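Local coordinates for ileal bile acid-binding protein (Danio rerio, PDB 3ELZ), which binds bile acids, and probably fatty acids, in a beta-barrel cavity and probably carries them through the cytoplasm, at residues D50-Q55 and V62-F67; V113-A118 and V126-S131. All coordinates share one frame; numbering follows the deposited sequence.

Contact 1 (D50-Q55 and V62-F67). With CHD (cholic acid), chain D.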
loop_
_atom_site.group_PDB
_atom_site.type_symbol
_atom_site.label_atom_id
_atom_site.label_comp_id
_atom_site.label_asym_id
_atom_site.label_seq_id
_atom_site.Cartn_x
_atom_site.Cartn_y
_atom_site.Cartn_z
ATOM N N ASP A 50 6.997 14.903 -5.078
ATOM C CA ASP A 50 6.393 14.092 -6.118
ATOM C C ASP A 50 6.814 12.633 -5.996
ATOM O O ASP A 50 8.001 12.324 -5.859
ATOM C CB ASP A 50 6.736 14.643 -7.509
ATOM C CG ASP A 50 6.103 13.828 -8.633
ATOM O OD1 ASP A 50 6.858 13.216 -9.421
ATOM O OD2 ASP A 50 4.851 13.778 -8.716
ATOM N N PHE A 51 5.823 11.745 -6.043
ATOM C CA PHE A 51 6.052 10.301 -6.023
ATOM C C PHE A 51 5.401 9.621 -7.217
ATOM O O PHE A 51 4.274 9.954 -7.581
ATOM C CB PHE A 51 5.477 9.679 -4.746
ATOM C CG PHE A 51 6.283 9.960 -3.512
ATOM C CD1 PHE A 51 6.139 11.166 -2.823
ATOM C CD2 PHE A 51 7.173 9.006 -3.017
ATOM C CE1 PHE A 51 6.882 11.425 -1.667
ATOM C CE2 PHE A 51 7.920 9.260 -1.863
ATOM C CZ PHE A 51 7.771 10.473 -1.192
ATOM N N THR A 52 6.122 8.677 -7.813
ATOM C CA THR A 52 5.556 7.727 -8.767
ATOM C C THR A 52 5.681 6.342 -8.131
ATOM O O THR A 52 6.762 5.943 -7.701
ATOM C CB THR A 52 6.257 7.776 -10.138
ATOM O OG1 THR A 52 6.422 9.140 -10.543
ATOM C CG2 THR A 52 5.437 7.029 -11.193
ATOM N N TRP A 53 4.563 5.624 -8.063
ATOM C CA TRP A 53 4.446 4.437 -7.212
ATOM C C TRP A 53 3.812 3.310 -8.025
ATOM O O TRP A 53 2.628 3.343 -8.349
ATOM C CB TRP A 53 3.604 4.774 -5.978
ATOM C CG TRP A 53 3.803 3.874 -4.774
ATOM C CD1 TRP A 53 3.331 2.596 -4.610
ATOM C CD2 TRP A 53 4.492 4.202 -3.561
ATOM N NE1 TRP A 53 3.695 2.109 -3.377
ATOM C CE2 TRP A 53 4.408 3.071 -2.710
ATOM C CE3 TRP A 53 5.180 5.338 -3.108
ATOM C CZ2 TRP A 53 4.988 3.043 -1.434
ATOM C CZ3 TRP A 53 5.758 5.307 -1.842
ATOM C CH2 TRP A 53 5.653 4.167 -1.017
ATOM N N THR A 54 4.627 2.321 -8.357
ATOM C CA THR A 54 4.252 1.315 -9.339
ATOM C C THR A 54 4.233 -0.067 -8.704
ATOM O O THR A 54 5.160 -0.442 -7.982
ATOM C CB THR A 54 5.166 1.406 -10.561
ATOM O OG1 THR A 54 5.028 2.713 -11.121
ATOM C CG2 THR A 54 4.801 0.378 -11.631
ATOM N N GLN A 55 3.146 -0.798 -8.943
ATOM C CA GLN A 55 2.959 -2.109 -8.332
ATOM C C GLN A 55 2.662 -3.153 -9.395
ATOM O O GLN A 55 1.743 -2.991 -10.206
ATOM C CB GLN A 55 1.854 -2.066 -7.278
ATOM C CG GLN A 55 2.146 -1.147 -6.100
ATOM C CD GLN A 55 0.905 -0.812 -5.311
ATOM O OE1 GLN A 55 -0.135 -0.480 -5.882
ATOM N NE2 GLN A 55 1.002 -0.891 -3.992
ATOM N N VAL A 62 -0.457 -3.950 -14.135
ATOM C CA VAL A 62 0.343 -2.950 -13.422
ATOM C C VAL A 62 -0.542 -1.830 -12.902
ATOM O O VAL A 62 -1.468 -1.387 -13.583
ATOM C CB VAL A 62 1.484 -2.372 -14.329
ATOM C CG1 VAL A 62 2.353 -1.383 -13.569
ATOM C CG2 VAL A 62 2.337 -3.485 -14.887
ATOM N N VAL A 63 -0.263 -1.402 -11.674
ATOM C CA VAL A 63 -0.887 -0.220 -11.085
ATOM C C VAL A 63 0.169 0.852 -10.808
ATOM O O VAL A 63 1.106 0.641 -10.018
ATOM C CB VAL A 63 -1.641 -0.539 -9.753
ATOM C CG1 VAL A 63 -2.175 0.745 -9.122
ATOM C CG2 VAL A 63 -2.789 -1.507 -9.993
ATOM N N THR A 64 0.005 2.000 -11.458
ATOM C CA THR A 64 0.830 3.167 -11.166
ATOM C C THR A 64 0.047 4.316 -10.499
ATOM O O THR A 64 -0.947 4.799 -11.031
ATOM C CB THR A 64 1.564 3.662 -12.422
ATOM O OG1 THR A 64 2.473 2.648 -12.870
ATOM C CG2 THR A 64 2.348 4.940 -12.130
ATOM N N ASN A 65 0.515 4.743 -9.331
ATOM C CA ASN A 65 0.005 5.957 -8.703
ATOM C C ASN A 65 0.997 7.111 -8.807
ATOM O O ASN A 65 2.206 6.915 -8.758
ATOM C CB ASN A 65 -0.411 5.708 -7.245
ATOM C CG ASN A 65 -1.758 5.040 -7.138
ATOM O OD1 ASN A 65 -1.852 3.837 -6.885
ATOM N ND2 ASN A 65 -2.812 5.808 -7.363
ATOM N N LYS A 66 0.468 8.308 -9.011
ATOM C CA LYS A 66 1.276 9.516 -9.085
ATOM C C LYS A 66 0.658 10.573 -8.215
ATOM O O LYS A 66 -0.513 10.912 -8.388
ATOM C CB LYS A 66 1.387 10.037 -10.523
ATOM C CG LYS A 66 2.618 9.559 -11.237
ATOM C CD LYS A 66 3.187 10.627 -12.172
ATOM C CE LYS A 66 3.849 11.763 -11.392
ATOM N NZ LYS A 66 4.651 11.270 -10.223
ATOM N N PHE A 67 1.446 11.097 -7.285
ATOM C CA PHE A 67 0.940 12.066 -6.334
ATOM C C PHE A 67 2.018 13.003 -5.807
ATOM O O PHE A 67 3.214 12.684 -5.807
ATOM C CB PHE A 67 0.221 11.353 -5.168
ATOM C CG PHE A 67 1.119 10.463 -4.346
ATOM C CD1 PHE A 67 1.314 9.126 -4.701
ATOM C CD2 PHE A 67 1.770 10.958 -3.224
ATOM C CE1 PHE A 67 2.156 8.302 -3.944
ATOM C CE2 PHE A 67 2.607 10.135 -2.459
ATOM C CZ PHE A 67 2.793 8.807 -2.821
HETATM C C1 CHD D . -0.990 7.035 -0.392
HETATM C C2 CHD D . -0.595 6.454 0.977
HETATM C C3 CHD D . 0.878 6.056 1.012
HETATM O O3 CHD D . 1.113 5.396 2.254
HETATM C C4 CHD D . 1.266 5.125 -0.157
HETATM C C5 CHD D . 0.760 5.636 -1.541
HETATM C C6 CHD D . 1.106 4.597 -2.637
HETATM C C7 CHD D . 0.101 3.428 -2.762
HETATM O O7 CHD D . 0.388 2.427 -1.784
HETATM C C8 CHD D . -1.384 3.861 -2.683
HETATM C C9 CHD D . -1.656 4.839 -1.502
HETATM C C10 CHD D . -0.743 6.090 -1.570
HETATM C C11 CHD D . -3.168 5.203 -1.321
HETATM C C12 CHD D . -4.086 3.967 -1.315
HETATM O O12 CHD D . -3.912 3.239 -0.097
HETATM C C13 CHD D . -3.827 3.054 -2.529
HETATM C C14 CHD D . -2.323 2.661 -2.555
HETATM C C15 CHD D . -2.265 1.619 -3.679
HETATM C C16 CHD D . -3.553 0.809 -3.440
HETATM C C17 CHD D . -4.362 1.615 -2.366
HETATM C C18 CHD D . -4.327 3.740 -3.833
HETATM C C19 CHD D . -1.030 6.881 -2.875
HETATM C C20 CHD D . -5.894 1.398 -2.498
HETATM C C21 CHD D . -6.810 2.237 -1.578
HETATM C C22 CHD D . -6.202 -0.073 -2.300
HETATM C C23 CHD D . -6.935 -0.487 -3.574
HETATM O O25 CHD D . -6.962 -2.780 -3.840
HETATM C C24 CHD D . -6.326 -1.752 -4.130
HETATM O O26 CHD D . -5.266 -1.661 -4.818
#
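F67 lays its ring beneath F51 in an antiparallel hairpin of the beta-barrel wall of the fatty-acid-binding-protein fold. F51 CB sits over one face of the F67 ring, 3.4 Å from F67 CZ, so that the methylene rather than the F51 ring makes the CH-pi contact. The two rings are nearly parallel, 8° apart, but slid until they barely overlap. This reach comes from chi1 of 63°, which sets F67 CG between its own backbone N and carbonyl carbon. The F67 edge meets W53 at CE3, and its CE1 touches C19 of the cholic acid. W53 turns one indole face to the same steroid, W53 CG to C6 3.5 Å. Q55, a cholate-binding residue, lies alongside V63 on this inward face, with Q55 OE1 3.7 Å from steroid C15. On the outward face K66 bends back over the hairpin. Its NZ forms a salt bridge with D50, OD2 at 2.9 Å, and hydrogen bonds to T52 OG1 at 2.8 Å and to F51 O, which also accepts from F67 N. The two faces therefore differ in chemistry: aromatic rings and the Q55 amide meet the steroid inside, while charge and hydroxyls pair across the strands outside.

Contact 2 (V113-A118 and V126-S131). With CHD (cholic acid), chain E.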
loop_
_atom_site.group_PDB
_atom_site.type_symbol
_atom_site.label_atom_id
_atom_site.label_comp_id
_atom_site.label_asym_id
_atom_site.label_seq_id
_atom_site.Cartn_x
_atom_site.Cartn_y
_atom_site.Cartn_z
ATOM N N VAL A 113 7.738 -0.631 4.879
ATOM C CA VAL A 113 6.682 -1.103 5.783
ATOM C C VAL A 113 5.374 -0.368 5.453
ATOM O O VAL A 113 5.294 0.859 5.562
ATOM C CB VAL A 113 7.091 -0.931 7.291
ATOM C CG1 VAL A 113 6.037 -1.511 8.238
ATOM C CG2 VAL A 113 8.447 -1.580 7.569
ATOM N N GLU A 114 4.379 -1.140 5.008
ATOM C CA GLU A 114 3.058 -0.654 4.672
ATOM C C GLU A 114 2.046 -1.144 5.719
ATOM O O GLU A 114 1.747 -2.340 5.792
ATOM C CB GLU A 114 2.641 -1.161 3.280
ATOM C CG GLU A 114 3.494 -0.642 2.126
ATOM C CD GLU A 114 3.322 -1.442 0.830
ATOM O OE1 GLU A 114 2.708 -0.915 -0.128
ATOM O OE2 GLU A 114 3.801 -2.593 0.759
ATOM N N THR A 115 1.521 -0.216 6.515
ATOM C CA THR A 115 0.514 -0.532 7.534
ATOM C C THR A 115 -0.844 0.020 7.110
ATOM O O THR A 115 -1.024 1.247 7.007
ATOM C CB THR A 115 0.916 0.042 8.913
ATOM O OG1 THR A 115 2.281 -0.298 9.183
ATOM C CG2 THR A 115 0.017 -0.477 10.034
ATOM N N SER A 116 -1.784 -0.895 6.866
ATOM C CA SER A 116 -3.162 -0.552 6.516
ATOM C C SER A 116 -4.127 -0.853 7.658
ATOM O O SER A 116 -4.049 -1.894 8.290
ATOM C CB SER A 116 -3.619 -1.307 5.263
ATOM O OG SER A 116 -2.784 -1.004 4.158
ATOM N N THR A 117 -5.052 0.072 7.887
ATOM C CA THR A 117 -6.064 -0.077 8.907
ATOM C C THR A 117 -7.424 0.186 8.264
ATOM O O THR A 117 -7.668 1.271 7.754
ATOM C CB THR A 117 -5.792 0.880 10.093
ATOM O OG1 THR A 117 -4.439 0.714 10.518
ATOM C CG2 THR A 117 -6.705 0.585 11.266
ATOM N N ALA A 118 -8.281 -0.830 8.264
ATOM C CA ALA A 118 -9.654 -0.705 7.761
ATOM C C ALA A 118 -10.675 -0.967 8.862
ATOM O O ALA A 118 -10.475 -1.843 9.706
ATOM C CB ALA A 118 -9.883 -1.647 6.600
ATOM N N VAL A 126 -5.785 -4.660 11.148
ATOM C CA VAL A 126 -4.510 -4.072 10.723
ATOM C C VAL A 126 -3.699 -5.108 9.931
ATOM O O VAL A 126 -3.536 -6.245 10.367
ATOM C CB VAL A 126 -3.690 -3.524 11.939
ATOM C CG1 VAL A 126 -2.365 -2.897 11.491
ATOM C CG2 VAL A 126 -4.510 -2.510 12.745
ATOM N N LEU A 127 -3.223 -4.705 8.754
ATOM C CA LEU A 127 -2.292 -5.492 7.960
ATOM C C LEU A 127 -0.960 -4.745 7.920
ATOM O O LEU A 127 -0.933 -3.547 7.641
ATOM C CB LEU A 127 -2.826 -5.683 6.525
ATOM C CG LEU A 127 -2.298 -6.854 5.672
ATOM C CD1 LEU A 127 -3.261 -7.199 4.549
ATOM C CD2 LEU A 127 -0.923 -6.571 5.085
ATOM N N VAL A 128 0.132 -5.455 8.213
ATOM C CA VAL A 128 1.483 -4.918 8.049
ATOM C C VAL A 128 2.219 -5.709 6.979
ATOM O O VAL A 128 2.496 -6.903 7.137
ATOM C CB VAL A 128 2.308 -4.922 9.373
ATOM C CG1 VAL A 128 3.724 -4.370 9.133
ATOM C CG2 VAL A 128 1.621 -4.118 10.445
ATOM N N ARG A 129 2.532 -5.031 5.884
ATOM C CA ARG A 129 3.221 -5.644 4.769
ATOM C C ARG A 129 4.658 -5.124 4.755
ATOM O O ARG A 129 4.894 -3.917 4.770
ATOM C CB ARG A 129 2.477 -5.310 3.477
ATOM C CG ARG A 129 2.961 -6.044 2.253
ATOM C CD ARG A 129 2.642 -5.214 1.027
ATOM N NE ARG A 129 1.572 -5.765 0.218
ATOM C CZ ARG A 129 0.855 -5.065 -0.653
ATOM N NH1 ARG A 129 1.073 -3.764 -0.823
ATOM N NH2 ARG A 129 -0.087 -5.678 -1.360
ATOM N N THR A 130 5.622 -6.034 4.785
ATOM C CA THR A 130 7.033 -5.639 4.778
ATOM C C THR A 130 7.709 -6.081 3.476
ATOM O O THR A 130 7.530 -7.215 3.028
ATOM C CB THR A 130 7.783 -6.177 6.016
ATOM O OG1 THR A 130 7.005 -5.917 7.200
ATOM C CG2 THR A 130 9.175 -5.524 6.150
ATOM N N SER A 131 8.466 -5.169 2.869
ATOM C CA SER A 131 9.132 -5.436 1.594
ATOM C C SER A 131 10.624 -5.165 1.692
ATOM O O SER A 131 11.039 -4.135 2.223
ATOM C CB SER A 131 8.538 -4.582 0.457
ATOM O OG SER A 131 7.235 -5.003 0.086
HETATM C C1 CHD E . -6.094 -6.796 0.075
HETATM C C2 CHD E . -4.806 -6.785 0.910
HETATM C C3 CHD E . -4.098 -5.434 0.769
HETATM O O3 CHD E . -2.903 -5.456 1.525
HETATM C C4 CHD E . -3.732 -5.211 -0.702
HETATM C C5 CHD E . -5.013 -5.215 -1.583
HETATM C C6 CHD E . -4.659 -4.896 -3.076
HETATM C C7 CHD E . -4.010 -6.093 -3.806
HETATM O O7 CHD E . -2.622 -6.269 -3.409
HETATM C C8 CHD E . -4.852 -7.388 -3.637
HETATM C C9 CHD E . -5.187 -7.703 -2.150
HETATM C C10 CHD E . -5.877 -6.503 -1.421
HETATM C C11 CHD E . -5.945 -9.047 -1.964
HETATM C C12 CHD E . -5.320 -10.213 -2.767
HETATM O O12 CHD E . -4.094 -10.627 -2.134
HETATM C C13 CHD E . -5.092 -9.855 -4.254
HETATM C C14 CHD E . -4.202 -8.618 -4.315
HETATM C C15 CHD E . -3.913 -8.514 -5.816
HETATM C C16 CHD E . -3.557 -9.967 -6.163
HETATM C C17 CHD E . -4.116 -10.822 -4.998
HETATM C C18 CHD E . -6.442 -9.658 -4.998
HETATM C C19 CHD E . -7.255 -6.218 -2.033
HETATM C C20 CHD E . -4.695 -12.164 -5.517
HETATM C C21 CHD E . -5.445 -12.976 -4.440
HETATM C C22 CHD E . -3.574 -13.012 -6.126
HETATM C C23 CHD E . -4.078 -13.810 -7.321
HETATM O O25 CHD E . -3.266 -15.252 -9.023
HETATM C C24 CHD E . -3.003 -14.726 -7.914
HETATM O O26 CHD E . -1.948 -14.879 -7.257
HETATM O O HOH W 1 5.846 -3.441 1.810
#
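V113-A118 and V126-S131 run antiparallel at 166° with axes 4.7 Å apart, and hydrogen-bonded pairs E114-R129 and S116-L127 alternate with non-hydrogen-bonded ones. E114 and R129 dominate the inward face, their chains running alongside each other into the barrel. The carboxylate comes to the guanidinium edge with the two planes 42° apart, and E114 OE1 stands 3.4 Å from R129 NH1 in a long salt bridge whose hydrogen bonds are weak. With chi1 at -172°, the R129 chain runs out opposite its amide nitrogen, then bends at chi3, bringing NH2 to O7 of a cholic acid, a weak bond of 3.3 Å; O3 of the same steroid lies over one guanidinium face. The buried carboxylate would probably be steadied by this positive charge. A water hydrogen-bonded to S131 OG at 2.7 Å also lies beside the carboxylate. L127 CD1 reaches the same steroid beside its O3 hydroxyl, 3.5 Å away. The outward face carries small branched side chains: V113 CG1 meets V128 CG1 at 3.8 Å, and T115 CG2 meets V126 CG1 at 3.7 Å. Strand 101-108 flanks the hairpin beside V113-A118 and strand 8-16 beside V126-S131, while F21 of helix 18-24, in the helical lid of the fatty-acid-binding-protein fold, covers S116, A118 and L127.

The chain begins in the wall with strand 8-16, forms helices 18-24 and 29-35, returns to the wall as strand 41-47, and then makes contact 1, closing a short hairpin loop between strands 50-57 and 61-68. It then passes through strands 73-76, 82-90, 93-98 and 101-108 before contact 2 closes a second hairpin near the C terminus. The two are in series, neither nested nor crossing, with centres about 18 Å apart. Strand 124-133 pairs with strand 8-16, and the sheet runs on from there through strand 41-47 to strand 50-57. Inside the barrel they meet, Q55 NE2 packing 4.2 Å from E114 OE1, and each touches a different bound cholic acid.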